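Long-range contact in protein phosphotransferase ChpT (Brucella abortus, PDB 4QPK), which relays phosphoryl groups as a histidine phosphotransferase in the phosphorelay that controls cell growth, division and intracellular survival of the pathogen: residues R100-A105 / L150-L155. Numbering follows the deposited sequence.
Sequences RIAFGA and LLNMLL
Asn152 OD1 lies at the edge of the Phe103 ring, near its plane and 3.2 Å from Phe103 CE1, with the amide plane turned 44° from the ring; the slightly positive C-H rim there probably suits the oxygen. At the next corner Phe103 CZ reaches Leu155 CD1 at 3.9 Å, an oblique approach. Cys51 of the second subunit also packs against Phe103. The other end of the amide gives the one hydrogen bond between the two segments, Asn152 ND2 to Ala102 O at 3.0 Å. That bond is bent, 140° at the hydrogen, and the donor stands above the carbonyl plane, while the oxygen stays close to the plane of the amide. ND2 also bonds to Lys148 O one turn back, and OD1 accepts from Gln214 NE2, so both ends of this buried amide are engaged and its rotation is fixed. Beside it the contact turns apolar. Ala102 CB lies 3.8 Å from Leu151 CB, and with Ile101 CG2 anti to the backbone N, that methyl meets Leu151 CD1 at 3.5 Å. Lys148 NZ, bonding to the carbonyl oxygens of Phe103 and Gly104, ties down the chain just past the helix. What results is an interdomain joint: the end of helix 78-102, from the DHp helical hairpin, packs on helix 144-160 of the kinase-like C-terminal domain.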
# COMPACT_ATOMS: atom_id res chain seq x y z
N ARG B 100 5.85 3.25 3.68
CA ARG B 100 5.18 3.42 4.97
C ARG B 100 5.18 4.88 5.44
O ARG B 100 4.21 5.36 6.04
CB ARG B 100 5.87 2.52 6.01
CG ARG B 100 5.03 2.01 7.15
CD ARG B 100 5.89 1.09 8.02
NE ARG B 100 5.63 1.21 9.45
CZ ARG B 100 6.33 1.96 10.30
NH1 ARG B 100 7.35 2.70 9.86
NH2 ARG B 100 6.01 1.99 11.59
N ILE B 101 6.28 5.58 5.17
CA ILE B 101 6.42 6.98 5.55
C ILE B 101 6.07 7.92 4.39
O ILE B 101 5.36 8.90 4.58
CB ILE B 101 7.85 7.30 6.05
CG1 ILE B 101 8.22 6.36 7.20
CG2 ILE B 101 7.96 8.75 6.54
CD1 ILE B 101 9.59 6.65 7.84
N ALA B 102 6.53 7.62 3.17
CA ALA B 102 6.33 8.55 2.06
C ALA B 102 4.86 8.62 1.61
O ALA B 102 4.35 9.69 1.25
CB ALA B 102 7.21 8.17 0.87
N PHE B 103 4.19 7.47 1.65
CA PHE B 103 2.79 7.39 1.21
C PHE B 103 1.87 7.15 2.40
O PHE B 103 0.75 7.66 2.43
CB PHE B 103 2.58 6.26 0.18
CG PHE B 103 3.38 6.41 -1.09
CD1 PHE B 103 3.69 7.65 -1.61
CD2 PHE B 103 3.82 5.28 -1.76
CE1 PHE B 103 4.42 7.76 -2.79
CE2 PHE B 103 4.55 5.38 -2.93
CZ PHE B 103 4.85 6.62 -3.44
N GLY B 104 2.33 6.36 3.36
CA GLY B 104 1.57 5.97 4.54
C GLY B 104 1.52 6.99 5.66
O GLY B 104 1.92 8.15 5.51
N ALA B 105 1.01 6.56 6.80
CA ALA B 105 0.92 7.44 7.97
C ALA B 105 1.97 7.12 9.05
O ALA B 105 1.90 7.63 10.16
CB ALA B 105 -0.48 7.34 8.57
N LEU B 150 9.07 15.87 1.36
CA LEU B 150 10.50 15.64 1.19
C LEU B 150 10.78 14.27 0.55
O LEU B 150 11.49 14.18 -0.46
CB LEU B 150 11.22 15.77 2.55
CG LEU B 150 12.69 15.35 2.66
CD1 LEU B 150 13.58 16.14 1.73
CD2 LEU B 150 13.15 15.49 4.11
N LEU B 151 10.22 13.20 1.11
CA LEU B 151 10.48 11.87 0.57
C LEU B 151 9.93 11.72 -0.85
O LEU B 151 10.53 11.05 -1.68
CB LEU B 151 9.88 10.79 1.49
CG LEU B 151 10.58 10.64 2.84
CD1 LEU B 151 9.85 9.58 3.66
CD2 LEU B 151 12.04 10.23 2.67
N ASN B 152 8.78 12.33 -1.13
CA ASN B 152 8.24 12.25 -2.48
C ASN B 152 9.07 13.04 -3.49
O ASN B 152 9.14 12.66 -4.66
CB ASN B 152 6.78 12.72 -2.49
CG ASN B 152 5.83 11.59 -2.13
OD1 ASN B 152 5.40 10.82 -2.99
ND2 ASN B 152 5.54 11.45 -0.84
N MET B 153 9.69 14.12 -3.05
CA MET B 153 10.62 14.85 -3.89
C MET B 153 11.84 13.99 -4.25
O MET B 153 12.42 14.17 -5.31
CB MET B 153 11.06 16.15 -3.20
CG MET B 153 9.97 17.19 -3.17
SD MET B 153 10.42 18.69 -2.27
CE MET B 153 11.62 19.47 -3.35
N LEU B 154 12.24 13.06 -3.37
CA LEU B 154 13.33 12.15 -3.72
C LEU B 154 12.95 11.28 -4.90
O LEU B 154 13.77 10.97 -5.76
CB LEU B 154 13.69 11.24 -2.54
CG LEU B 154 13.96 11.90 -1.21
CD1 LEU B 154 14.48 10.85 -0.22
CD2 LEU B 154 14.93 13.05 -1.39
N LEU B 155 11.68 10.88 -4.95
CA LEU B 155 11.23 10.02 -6.04
C LEU B 155 11.20 10.79 -7.36
O LEU B 155 11.56 10.25 -8.41
CB LEU B 155 9.85 9.41 -5.73
CG LEU B 155 9.81 8.47 -4.51
CD1 LEU B 155 8.40 7.91 -4.35
CD2 LEU B 155 10.80 7.34 -4.69